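Local atomic coordinates of mannan endo-1,4-beta-mannosidase (Bacillus subtilis, PDB entry 3CBW), a protein that hydrolyses internal beta-1,4-mannosidic linkages in mannan, galactomannan and glucomannan as a secreted family 26 glycoside hydrolase. Residues Val12-Pro17 / Thr22-Met27; Gln133-Leu138 / Asp193-Ser198; Asp235-Ala240 / Thr265-Pro270. The protein carries 3 engineered substitutions. One frame throughout, in Å; residues are numbered along the deposited sequence. Where two conformers were deposited one is given.

Contact 1 of 3, residues Val12-Pro17 / Thr22-Met27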
ATOM      1  N   VAL A  12       3.540   8.164  18.335  1.00 14.17           N
ATOM      2  CA  VAL A  12       2.836   8.367  17.075  1.00 13.16           C
ATOM      3  C   VAL A  12       1.568   7.532  17.141  1.00 12.47           C
ATOM      4  O   VAL A  12       1.629   6.333  17.390  1.00 12.67           O
ATOM      5  CB  VAL A  12       3.713   7.987  15.873  1.00 12.49           C
ATOM      6  CG1 VAL A  12       2.915   8.078  14.581  1.00 13.44           C
ATOM      7  CG2 VAL A  12       4.926   8.923  15.824  1.00 12.86           C
ATOM      8  N   SER A  13       0.424   8.195  16.976  1.00 11.34           N
ATOM      9  CA  SER A  13      -0.883   7.554  17.071  1.00 11.25           C
ATOM     10  C   SER A  13      -1.523   7.523  15.697  1.00  9.98           C
ATOM     11  O   SER A  13      -1.343   8.453  14.917  1.00  9.40           O
ATOM     12  CB  SER A  13      -1.790   8.343  18.029  1.00 12.41           C
ATOM     13  OG  SER A  13      -1.286   8.324  19.348  1.00 16.08           O
ATOM     14  N   PRO A  14      -2.303   6.467  15.406  1.00  9.51           N
ATOM     15  CA  PRO A  14      -3.060   6.439  14.156  1.00  9.04           C
ATOM     16  C   PRO A  14      -3.947   7.677  14.002  1.00  8.73           C
ATOM     17  O   PRO A  14      -4.405   8.259  14.999  1.00  8.64           O
ATOM     18  CB  PRO A  14      -3.940   5.194  14.315  1.00  9.30           C
ATOM     19  CG  PRO A  14      -3.182   4.313  15.234  1.00  9.93           C
ATOM     20  CD  PRO A  14      -2.518   5.239  16.203  1.00  9.72           C
ATOM     21  N   VAL A  15      -4.204   8.073  12.761  1.00  8.34           N
ATOM     22  CA  VAL A  15      -5.105   9.192  12.519  1.00  8.91           C
ATOM     23  C   VAL A  15      -6.528   8.895  12.970  1.00  8.68           C
ATOM     24  O   VAL A  15      -7.236   9.809  13.393  1.00  9.31           O
ATOM     25  CB  VAL A  15      -5.094   9.682  11.054  1.00  9.25           C
ATOM     26  CG1 VAL A  15      -3.723  10.215  10.708  1.00  9.43           C
ATOM     27  CG2 VAL A  15      -5.529   8.598  10.087  1.00  9.43           C
ATOM     28  N   ASN A  16      -6.952   7.638  12.899  1.00  8.64           N
ATOM     29  CA  ASN A  16      -8.274   7.270  13.394  1.00  9.03           C
ATOM     30  C   ASN A  16      -8.266   7.309  14.925  1.00  9.19           C
ATOM     31  O   ASN A  16      -7.579   6.504  15.556  1.00  9.01           O
ATOM     32  CB  ASN A  16      -8.618   5.872  12.891  1.00  9.02           C
ATOM     33  CG  ASN A  16      -9.923   5.353  13.449  1.00  8.73           C
ATOM     34  OD1 ASN A  16     -10.625   6.041  14.185  1.00  9.39           O
ATOM     35  ND2 ASN A  16     -10.283   4.149  13.060  1.00 10.27           N
ATOM     36  N   PRO A  17      -9.047   8.231  15.537  1.00  9.83           N
ATOM     37  CA  PRO A  17      -8.998   8.374  16.998  1.00 10.60           C
ATOM     38  C   PRO A  17      -9.510   7.151  17.757  1.00 10.63           C
ATOM     39  O   PRO A  17      -9.215   6.992  18.931  1.00 12.47           O
ATOM     40  CB  PRO A  17      -9.896   9.594  17.268  1.00 11.34           C
ATOM     41  CG  PRO A  17     -10.801   9.670  16.132  1.00 10.84           C
ATOM     42  CD  PRO A  17     -10.013   9.167  14.933  1.00 10.05           C
ATOM     43  N   THR A  22      -4.163  -2.714  19.286  1.00 10.34           N
ATOM     44  CA  THR A  22      -3.091  -3.367  18.546  1.00 10.72           C
ATOM     45  C   THR A  22      -2.609  -2.497  17.383  1.00 10.05           C
ATOM     46  O   THR A  22      -1.395  -2.415  17.115  1.00  9.78           O
ATOM     47  CB  THR A  22      -3.528  -4.737  18.047  1.00 11.25           C
ATOM     48  OG1 THR A  22      -3.790  -5.567  19.179  1.00 13.63           O
ATOM     49  CG2 THR A  22      -2.453  -5.386  17.200  1.00 13.38           C
ATOM     50  N   THR A  23      -3.552  -1.848  16.710  1.00  9.48           N
ATOM     51  CA  THR A  23      -3.232  -0.931  15.628  1.00  9.53           C
ATOM     52  C   THR A  23      -2.452   0.276  16.142  1.00  9.22           C
ATOM     53  O   THR A  23      -1.482   0.701  15.521  1.00  8.92           O
ATOM     54  CB  THR A  23      -4.502  -0.540  14.869  1.00  9.51           C
ATOM     55  OG1 THR A  23      -4.995  -1.705  14.195  1.00 10.61           O
ATOM     56  CG2 THR A  23      -4.228   0.535  13.836  1.00  9.63           C
ATOM     57  N   LYS A  24      -2.849   0.824  17.286  1.00  9.04           N
ATOM     58  CA  LYS A  24      -2.080   1.906  17.917  1.00  9.65           C
ATOM     59  C   LYS A  24      -0.646   1.478  18.215  1.00  9.47           C
ATOM     60  O   LYS A  24       0.295   2.220  17.936  1.00  9.81           O
ATOM     61  CB  LYS A  24      -2.766   2.375  19.206  1.00  9.64           C
ATOM     62  CG  LYS A  24      -4.117   3.038  18.974  1.00 11.26           C
ATOM     63  CD  LYS A  24      -4.731   3.578  20.261  1.00 13.36           C
ATOM     64  CE  LYS A  24      -4.212   4.964  20.587  1.00 19.73           C
ATOM     65  NZ  LYS A  24      -4.775   5.503  21.853  1.00 22.50           N
ATOM     66  N   THR A  25      -0.484   0.292  18.785  1.00  9.65           N
ATOM     67  CA  THR A  25       0.840  -0.209  19.131  1.00 10.99           C
ATOM     68  C   THR A  25       1.707  -0.387  17.890  1.00 10.33           C
ATOM     69  O   THR A  25       2.846   0.074  17.848  1.00 10.60           O
ATOM     70  CB  THR A  25       0.716  -1.518  19.900  1.00 11.95           C
ATOM     71  OG1 THR A  25       0.088  -1.226  21.151  1.00 13.75           O
ATOM     72  CG2 THR A  25       2.073  -2.144  20.143  1.00 13.37           C
ATOM     73  N   VAL A  26       1.155  -1.029  16.870  1.00  9.56           N
ATOM     74  CA  VAL A  26       1.894  -1.259  15.638  1.00  9.76           C
ATOM     75  C   VAL A  26       2.277   0.067  14.982  1.00  9.20           C
ATOM     76  O   VAL A  26       3.406   0.217  14.509  1.00  9.25           O
ATOM     77  CB  VAL A  26       1.089  -2.159  14.676  1.00 10.05           C
ATOM     78  CG1 VAL A  26       1.644  -2.116  13.248  1.00 11.61           C
ATOM     79  CG2 VAL A  26       1.062  -3.582  15.212  1.00 11.68           C
ATOM     80  N   MET A  27       1.367   1.039  14.962  1.00  9.06           N
ATOM     81  CA  MET A  27       1.687   2.309  14.325  1.00  9.11           C
ATOM     82  C   MET A  27       2.847   3.009  15.036  1.00  8.78           C
ATOM     83  O   MET A  27       3.769   3.517  14.389  1.00  8.86           O
ATOM     84  CB  MET A  27       0.462   3.232  14.289  1.00  9.86           C
ATOM     85  CG  MET A  27       0.704   4.506  13.495  1.00 10.55           C
ATOM     86  SD  MET A  27       1.027   4.241  11.701  1.00  8.23           S
ATOM     87  CE  MET A  27       2.581   5.157  11.518  1.00 11.82           C
TER
HETATM   88  O   HOH W   1       0.092   4.767  18.956  1.00 14.53           O
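The ring of Pro-14 lies against one side of the helix that holds Thr-23, Lys-24 and Met-27, and the tight part of this contact is built around it. Its CG comes within 3.8 Å of Lys-24 CA and 3.9 Å of Met-27 CB, and it also meets the methyl CG2 of Thr-23 at 4.2 Å. Beside it, CD of Pro-14 sits 3.9 Å from CG of Lys-24, whose aliphatic stem crosses the ring at about a right angle. Met-27 has CG anti to its backbone N (chi1 -174°), which sets CG beside the proline nitrogen, and bends at chi2 and chi3 turn the CE methyl to CG1 of Val-12 at a looser 4.2 Å. On the buried side Ile-221 of strand 220-224 touches Thr-23 and Met-27. On the solvent side, marked by the exposed Ser-13 and the partly exposed Lys-24, the carbonyls of Val-12 and Lys-24 stay 4.4 Å apart (O to O), and a water donates to both, at 2.7 Å from Val-12 O and 2.8 Å from Lys-24 O. The arrangement is an extended N-terminal segment laid obliquely across one side of helix 21-32, the helix that precedes strand 41-49 of the TIM barrel.

Contact 2 of 3, residues Gln133-Leu138 / Asp193-Ser198. Engineered in segment 133-138: Lys-136 (natural residue Asn).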
ATOM      1  N   GLN A 133     -17.120  13.744 -15.058  1.00 11.13           N
ATOM      2  CA  GLN A 133     -17.403  12.366 -14.674  1.00 11.25           C
ATOM      3  C   GLN A 133     -16.937  12.068 -13.246  1.00 11.13           C
ATOM      4  O   GLN A 133     -17.633  11.401 -12.470  1.00 11.87           O
ATOM      5  CB  GLN A 133     -16.740  11.397 -15.641  1.00 10.90           C
ATOM      6  CG  GLN A 133     -17.405  11.341 -17.005  1.00 12.45           C
ATOM      7  CD  GLN A 133     -16.625  10.487 -17.977  1.00 12.45           C
ATOM      8  OE1 GLN A 133     -15.430  10.700 -18.202  1.00 11.76           O
ATOM      9  NE2 GLN A 133     -17.290   9.496 -18.546  1.00 15.33           N
ATOM     10  N   TYR A 134     -15.751  12.570 -12.910  1.00 10.66           N
ATOM     11  CA  TYR A 134     -15.176  12.387 -11.578  1.00 10.52           C
ATOM     12  C   TYR A 134     -16.078  13.028 -10.507  1.00 10.73           C
ATOM     13  O   TYR A 134     -16.303  12.452  -9.438  1.00 10.65           O
ATOM     14  CB  TYR A 134     -13.787  13.012 -11.570  1.00 10.56           C
ATOM     15  CG  TYR A 134     -12.742  12.426 -10.642  1.00 10.33           C
ATOM     16  CD1 TYR A 134     -11.577  11.872 -11.171  1.00 10.27           C
ATOM     17  CD2 TYR A 134     -12.862  12.505  -9.253  1.00 10.91           C
ATOM     18  CE1 TYR A 134     -10.566  11.390 -10.349  1.00  9.26           C
ATOM     19  CE2 TYR A 134     -11.850  12.019  -8.420  1.00 10.56           C
ATOM     20  CZ  TYR A 134     -10.712  11.459  -8.980  1.00 10.24           C
ATOM     21  OH  TYR A 134      -9.720  10.994  -8.147  1.00 11.02           O
ATOM     22  N   LYS A 135     -16.622  14.206 -10.807  1.00 11.28           N
ATOM     23  CA  LYS A 135     -17.554  14.863  -9.881  1.00 12.11           C
ATOM     24  C   LYS A 135     -18.773  14.001  -9.606  1.00 12.16           C
ATOM     25  O   LYS A 135     -19.262  13.969  -8.472  1.00 13.12           O
ATOM     26  CB  LYS A 135     -17.996  16.233 -10.405  1.00 12.48           C
ATOM     27  CG  LYS A 135     -16.943  17.310 -10.298  1.00 14.97           C
ATOM     28  CD  LYS A 135     -17.348  18.567 -11.063  1.00 18.58           C
ATOM     29  CE  LYS A 135     -16.454  19.734 -10.692  1.00 22.40           C
ATOM     30  NZ  LYS A 135     -16.790  20.272  -9.342  1.00 25.46           N
ATOM     31  N   LYS A 136     -19.280  13.315 -10.626  1.00 12.59           N
ATOM     32  CA  LYS A 136     -20.435  12.436 -10.444  1.00 13.53           C
ATOM     33  C   LYS A 136     -20.118  11.280  -9.498  1.00 12.93           C
ATOM     34  O   LYS A 136     -20.945  10.908  -8.665  1.00 12.47           O
ATOM     35  CB  LYS A 136     -20.932  11.900 -11.781  1.00 14.07           C
ATOM     36  CG  LYS A 136     -21.526  12.982 -12.674  1.00 16.01           C
ATOM     37  CD  LYS A 136     -21.996  12.413 -14.004  1.00 19.18           C
ATOM     38  CE  LYS A 136     -22.707  13.469 -14.848  1.00 22.20           C
ATOM     39  NZ  LYS A 136     -23.209  12.872 -16.110  1.00 25.21           N
ATOM     40  N   ILE A 137     -18.918  10.716  -9.625  1.00 12.20           N
ATOM     41  CA  ILE A 137     -18.474   9.619  -8.762  1.00 12.30           C
ATOM     42  C   ILE A 137     -18.490  10.025  -7.286  1.00 12.24           C
ATOM     43  O   ILE A 137     -18.788   9.207  -6.416  1.00 12.03           O
ATOM     44  CB  ILE A 137     -17.063   9.128  -9.193  1.00 11.74           C
ATOM     45  CG1 ILE A 137     -17.141   8.489 -10.591  1.00 11.77           C
ATOM     46  CG2 ILE A 137     -16.452   8.182  -8.130  1.00 12.19           C
ATOM     47  CD1 ILE A 137     -15.785   8.136 -11.225  1.00 12.10           C
ATOM     48  N   LEU A 138     -18.189  11.290  -7.012  1.00 12.98           N
ATOM     49  CA  LEU A 138     -18.133  11.815  -5.647  1.00 14.12           C
ATOM     50  C   LEU A 138     -19.502  12.027  -5.030  1.00 15.07           C
ATOM     51  O   LEU A 138     -19.626  12.152  -3.809  1.00 15.92           O
ATOM     52  CB  LEU A 138     -17.352  13.128  -5.621  1.00 14.36           C
ATOM     53  CG  LEU A 138     -15.860  12.957  -5.894  1.00 14.49           C
ATOM     54  CD1 LEU A 138     -15.219  14.298  -6.134  1.00 16.69           C
ATOM     55  CD2 LEU A 138     -15.198  12.264  -4.717  1.00 15.43           C
ATOM     56  N   ASP A 193      -3.450  19.580 -13.100  1.00 13.65           N
ATOM     57  CA  ASP A 193      -4.857  19.896 -13.291  1.00 13.10           C
ATOM     58  C   ASP A 193      -5.332  20.161 -11.873  1.00 12.68           C
ATOM     59  O   ASP A 193      -5.480  19.235 -11.073  1.00 12.08           O
ATOM     60  CB  ASP A 193      -5.551  18.690 -13.949  1.00 13.73           C
ATOM     61  CG  ASP A 193      -7.068  18.863 -14.125  1.00 15.98           C
ATOM     62  OD1 ASP A 193      -7.687  19.694 -13.443  1.00 17.33           O
ATOM     63  OD2 ASP A 193      -7.649  18.104 -14.931  1.00 20.23           O
ATOM     64  N   ASN A 194      -5.526  21.434 -11.549  1.00 12.68           N
ATOM     65  CA  ASN A 194      -5.853  21.837 -10.192  1.00 12.93           C
ATOM     66  C   ASN A 194      -7.176  21.251  -9.733  1.00 12.52           C
ATOM     67  O   ASN A 194      -7.310  20.834  -8.583  1.00 12.66           O
ATOM     68  CB  ASN A 194      -5.897  23.362 -10.096  1.00 13.58           C
ATOM     69  CG  ASN A 194      -4.526  23.979 -10.158  1.00 15.42           C
ATOM     70  OD1 ASN A 194      -3.578  23.464  -9.564  1.00 17.82           O
ATOM     71  ND2 ASN A 194      -4.403  25.088 -10.882  1.00 17.85           N
ATOM     72  N   GLU A 195      -8.144  21.198 -10.640  1.00 12.34           N
ATOM     73  CA  GLU A 195      -9.430  20.607 -10.312  1.00 12.48           C
ATOM     74  C   GLU A 195      -9.302  19.109 -10.043  1.00 11.90           C
ATOM     75  O   GLU A 195      -9.896  18.606  -9.090  1.00 11.73           O
ATOM     76  CB  GLU A 195     -10.470  20.895 -11.403  1.00 12.93           C
ATOM     77  CG  GLU A 195     -11.857  20.276 -11.127  1.00 15.68           C
ATOM     78  CD  GLU A 195     -12.547  20.803  -9.867  1.00 20.03           C
ATOM     79  OE1 GLU A 195     -12.117  21.835  -9.304  1.00 21.87           O
ATOM     80  OE2 GLU A 195     -13.545  20.175  -9.438  1.00 23.27           O
ATOM     81  N   ARG A 196      -8.520  18.401 -10.857  1.00 11.29           N
ATOM     82  CA  ARG A 196      -8.296  16.968 -10.619  1.00 10.77           C
ATOM     83  C   ARG A 196      -7.646  16.720  -9.257  1.00 10.06           C
ATOM     84  O   ARG A 196      -8.034  15.783  -8.546  1.00  9.89           O
ATOM     85  CB  ARG A 196      -7.481  16.333 -11.749  1.00 10.83           C
ATOM     86  CG  ARG A 196      -7.176  14.839 -11.572  1.00 10.57           C
ATOM     87  CD  ARG A 196      -8.423  13.971 -11.443  1.00 10.09           C
ATOM     88  NE  ARG A 196      -9.393  14.195 -12.521  1.00 10.48           N
ATOM     89  CZ  ARG A 196      -9.653  13.347 -13.513  1.00 10.00           C
ATOM     90  NH1 ARG A 196      -9.021  12.171 -13.617  1.00  9.84           N
ATOM     91  NH2 ARG A 196     -10.572  13.681 -14.412  1.00 10.96           N
ATOM     92  N   ILE A 197      -6.664  17.540  -8.892  1.00 10.17           N
ATOM     93  CA  ILE A 197      -5.998  17.418  -7.600  1.00 10.77           C
ATOM     94  C   ILE A 197      -7.028  17.577  -6.469  1.00 10.84           C
ATOM     95  O   ILE A 197      -7.045  16.782  -5.519  1.00 10.63           O
ATOM     96  CB  ILE A 197      -4.839  18.440  -7.494  1.00 10.74           C
ATOM     97  CG1 ILE A 197      -3.693  18.031  -8.426  1.00 11.62           C
ATOM     98  CG2 ILE A 197      -4.361  18.615  -6.045  1.00 11.97           C
ATOM     99  CD1 ILE A 197      -2.701  19.143  -8.735  1.00 13.75           C
ATOM    100  N   SER A 198      -7.906  18.578  -6.581  1.00 11.16           N
ATOM    101  CA  SER A 198      -8.946  18.797  -5.576  1.00 11.73           C
ATOM    102  C   SER A 198      -9.909  17.615  -5.491  1.00 11.07           C
ATOM    103  O   SER A 198     -10.267  17.150  -4.393  1.00 11.17           O
ATOM    104  CB  SER A 198      -9.723  20.071  -5.894  1.00 12.73           C
ATOM    105  OG  SER A 198     -10.764  20.237  -4.953  1.00 15.35           O
TER
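Tyr-134 overlaps the guanidinium of Arg-196, its CD1 standing over the centre of one face of that group and 3.4 Å from CZ. The pair lies at the C-terminal end of the strands of the TIM barrel, where a short helix in the connection after strand 108-114 meets the start of helix 194-214. Ring and guanidinium are not stacked flat: their planes are 46° apart, and CE1 of Tyr-134 leans instead on Arg-196 CD at 3.5 Å. Successive bends at chi2 (59°) and chi3 (52°) curl the arginine so that its guanidinium turns to the tyrosine. Its three nitrogens donate to Asn-131 OD1 (NE), Gly-185 O (NH1) and Ile-129 O (NH2). The hydroxyl of Tyr-134 is bonded to Trp-184 O, so both buried polar ends are satisfied and the overlap is held in place. Nearer the surface, Lys-135 and Glu-195 cross at about a right angle and form a salt bridge of 3.2 Å between NZ and OE2. At the helix start Asp-193 is the N-cap, its OD1 accepting from Arg-196 N at 3.0 Å with the donor well above the carboxylate plane.

Contact 3 of 3, residues Asp235-Ala240 / Thr265-Pro270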
ATOM      1  N   ASP A 235       1.213  17.267  -4.001  1.00 11.70           N
ATOM      2  CA  ASP A 235       0.040  18.076  -4.309  0.50 11.52           C
ATOM      3  C   ASP A 235      -1.256  17.331  -4.011  1.00 11.13           C
ATOM      4  O   ASP A 235      -2.254  17.946  -3.661  1.00 11.15           O
ATOM      5  CB  ASP A 235       0.062  18.561  -5.765  0.50 11.95           C
ATOM      6  CG  ASP A 235       1.136  19.612  -6.025  0.50 12.87           C
ATOM      7  OD1 ASP A 235       1.676  20.197  -5.065  0.50 14.37           O
ATOM      8  OD2 ASP A 235       1.434  19.855  -7.210  0.50 12.91           O
ATOM      9  N   PHE A 236      -1.224  16.009  -4.122  1.00 10.86           N
ATOM     10  CA  PHE A 236      -2.405  15.188  -3.907  1.00 10.38           C
ATOM     11  C   PHE A 236      -2.642  14.804  -2.448  1.00 10.00           C
ATOM     12  O   PHE A 236      -3.607  14.127  -2.144  1.00 10.27           O
ATOM     13  CB  PHE A 236      -2.293  13.925  -4.751  1.00 10.85           C
ATOM     14  CG  PHE A 236      -2.435  14.160  -6.228  1.00 10.12           C
ATOM     15  CD1 PHE A 236      -3.692  14.172  -6.812  1.00  9.86           C
ATOM     16  CD2 PHE A 236      -1.315  14.326  -7.027  1.00 12.07           C
ATOM     17  CE1 PHE A 236      -3.835  14.370  -8.171  1.00 12.15           C
ATOM     18  CE2 PHE A 236      -1.453  14.524  -8.374  1.00 12.54           C
ATOM     19  CZ  PHE A 236      -2.716  14.546  -8.947  1.00 12.85           C
ATOM     20  N   TYR A 237      -1.770  15.244  -1.556  1.00  9.76           N
ATOM     21  CA  TYR A 237      -1.854  14.821  -0.158  1.00  9.87           C
ATOM     22  C   TYR A 237      -3.143  15.342   0.454  1.00 10.21           C
ATOM     23  O   TYR A 237      -3.376  16.539   0.462  1.00 10.93           O
ATOM     24  CB  TYR A 237      -0.673  15.404   0.585  1.00 10.04           C
ATOM     25  CG  TYR A 237      -0.527  15.024   2.028  1.00  9.06           C
ATOM     26  CD1 TYR A 237      -0.347  13.697   2.416  1.00  9.50           C
ATOM     27  CD2 TYR A 237      -0.489  16.010   3.011  1.00  9.77           C
ATOM     28  CE1 TYR A 237      -0.160  13.358   3.751  1.00  8.91           C
ATOM     29  CE2 TYR A 237      -0.298  15.688   4.338  1.00  9.82           C
ATOM     30  CZ  TYR A 237      -0.130  14.364   4.697  1.00  9.75           C
ATOM     31  OH  TYR A 237       0.082  14.058   6.012  1.00 11.03           O
ATOM     32  N   PRO A 238      -4.016  14.441   0.944  1.00 10.64           N
ATOM     33  CA  PRO A 238      -5.306  14.916   1.427  1.00 11.24           C
ATOM     34  C   PRO A 238      -5.258  15.611   2.785  1.00 11.12           C
ATOM     35  O   PRO A 238      -6.217  16.297   3.143  1.00 12.54           O
ATOM     36  CB  PRO A 238      -6.139  13.641   1.492  1.00 11.25           C
ATOM     37  CG  PRO A 238      -5.159  12.570   1.744  1.00 11.80           C
ATOM     38  CD  PRO A 238      -3.913  12.972   0.988  1.00 11.29           C
ATOM     39  N   GLY A 239      -4.160  15.445   3.519  1.00 10.34           N
ATOM     40  CA  GLY A 239      -3.999  16.095   4.816  1.00 10.30           C
ATOM     41  C   GLY A 239      -3.589  15.135   5.907  1.00  9.73           C
ATOM     42  O   GLY A 239      -3.804  13.914   5.812  1.00  9.50           O
ATOM     43  N   ALA A 240      -3.029  15.706   6.971  1.00  9.44           N
ATOM     44  CA  ALA A 240      -2.465  14.923   8.067  1.00  9.76           C
ATOM     45  C   ALA A 240      -3.490  14.093   8.815  1.00 10.04           C
ATOM     46  O   ALA A 240      -3.130  13.109   9.462  1.00 10.54           O
ATOM     47  CB  ALA A 240      -1.726  15.824   9.048  1.00 10.60           C
ATOM     48  N   THR A 265       9.010  12.768   3.164  1.00 10.65           N
ATOM     49  CA  THR A 265       9.434  12.748   4.566  1.00 11.03           C
ATOM     50  C   THR A 265       9.181  14.104   5.244  1.00 11.45           C
ATOM     51  O   THR A 265       8.927  14.154   6.446  1.00 12.56           O
ATOM     52  CB  THR A 265      10.913  12.336   4.748  1.00 11.15           C
ATOM     53  OG1 THR A 265      11.751  13.201   3.976  1.00 11.45           O
ATOM     54  CG2 THR A 265      11.139  10.895   4.323  1.00 11.95           C
ATOM     55  N   ALA A 266       9.199  15.175   4.455  1.00 11.55           N
ATOM     56  CA  ALA A 266       8.943  16.530   4.968  1.00 12.97           C
ATOM     57  C   ALA A 266       7.516  16.704   5.518  1.00 13.11           C
ATOM     58  O   ALA A 266       7.244  17.632   6.294  1.00 13.86           O
ATOM     59  CB  ALA A 266       9.217  17.557   3.886  1.00 13.55           C
ATOM     60  N   LEU A 267       6.607  15.807   5.128  1.00 12.71           N
ATOM     61  CA  LEU A 267       5.231  15.837   5.628  1.00 12.87           C
ATOM     62  C   LEU A 267       5.118  15.348   7.076  1.00 13.02           C
ATOM     63  O   LEU A 267       4.037  15.361   7.664  1.00 13.82           O
ATOM     64  CB  LEU A 267       4.330  15.026   4.692  1.00 12.19           C
ATOM     65  CG  LEU A 267       4.217  15.582   3.266  1.00 12.49           C
ATOM     66  CD1 LEU A 267       3.376  14.652   2.382  1.00 12.65           C
ATOM     67  CD2 LEU A 267       3.644  17.003   3.265  1.00 14.95           C
ATOM     68  N   ASN A 268       6.234  14.918   7.652  1.00 13.49           N
ATOM     69  CA  ASN A 268       6.270  14.424   9.031  1.00 14.15           C
ATOM     70  C   ASN A 268       5.350  13.212   9.256  1.00 13.13           C
ATOM     71  O   ASN A 268       4.606  13.137  10.234  1.00 13.88           O
ATOM     72  CB  ASN A 268       5.985  15.555  10.040  1.00 15.54           C
ATOM     73  CG  ASN A 268       6.468  15.225  11.445  1.00 18.46           C
ATOM     74  OD1 ASN A 268       7.444  14.490  11.625  1.00 21.21           O
ATOM     75  ND2 ASN A 268       5.784  15.767  12.448  1.00 21.08           N
ATOM     76  N   LYS A 269       5.401  12.277   8.312  1.00 11.25           N
ATOM     77  CA  LYS A 269       4.767  10.971   8.449  1.00 10.16           C
ATOM     78  C   LYS A 269       5.839   9.943   8.134  1.00  9.25           C
ATOM     79  O   LYS A 269       6.733  10.224   7.326  1.00  9.46           O
ATOM     80  CB  LYS A 269       3.629  10.801   7.433  1.00 10.17           C
ATOM     81  CG  LYS A 269       2.485  11.798   7.563  1.00 10.27           C
ATOM     82  CD  LYS A 269       1.576  11.487   8.737  1.00  9.52           C
ATOM     83  CE  LYS A 269       0.421  12.473   8.815  1.00 10.66           C
ATOM     84  NZ  LYS A 269      -0.556  12.027   9.869  1.00  9.98           N
ATOM     85  N   PRO A 270       5.764   8.747   8.744  1.00  8.62           N
ATOM     86  CA  PRO A 270       6.692   7.682   8.374  1.00  8.50           C
ATOM     87  C   PRO A 270       6.620   7.422   6.871  1.00  7.95           C
ATOM     88  O   PRO A 270       5.540   7.520   6.268  1.00  8.47           O
ATOM     89  CB  PRO A 270       6.195   6.477   9.189  1.00  8.96           C
ATOM     90  CG  PRO A 270       5.562   7.095  10.378  1.00 10.01           C
ATOM     91  CD  PRO A 270       4.861   8.321   9.828  1.00  9.09           C
TER
HETATM   92  O   HOH W   2       1.482  16.004   7.321  1.00 14.65           O
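The ammonium nitrogen of Lys-269 is gripped by two carbonyls, that of Ala-240 across the contact and that of Val-243 further along the same loop. The bond to Ala-240 O is 2.8 Å long, lies in the carbonyl plane and uses a lone pair, with a C=O...N angle of 130°. A bend at chi2 (-76°) followed by an extended end takes the lysine across the phenol of Tyr-237 at about a right angle, with CE 3.2 Å from the tyrosine OH. On its way the same chain passes the methyl of Ala-240, whose CB is 4.0 Å from CE. Leu-267 supplies the apolar half: its CD1 sits over the centre of the Tyr-237 ring, 3.8 Å from the centroid and 10° off the normal, a CH-pi contact. Gly-239 N lies over the opposite face, offset toward the rim, and Tyr-224 of strand 220-224 meets the ring edge-to-face. Water 2 bridges Tyr-237 OH and Leu-267 O, at 2.7 Å from the tyrosine oxygen, and donates to the carbonyl. Leu-267 belongs to the type I turn from Thr-265 to Asn-268, where the chain leaves helix 261-265 with a positive phi at Asn-268. The contact therefore joins two successive connections of the TIM barrel, the loop entering strand 245-252 and the turn entering strand 271-278.

In the fold
From the N terminus, contact 1 closes a very short loop by folding residues 12-17 onto helix 21-32. Contact 2 then brings helix 131-138 to helix 194-214 after the chain has passed through helix 143-163 and strand 169-172, and contact 3 joins the loop before strand 245-252 to the turn before strand 271-278. The three follow in series, with none enclosing or crossing another. Contacts 1 and 2 stand apart, their nearest atoms about 17 Å away, but contact 3 touches both: Val-15 packs on Ala-240 and Lys-269, Met-27 on Pro-270, and Ile-197 on Asp-235 and Phe-236. Contact 3 thus lies between the N-terminal segment with helix 21-32 and the start of helix 194-214.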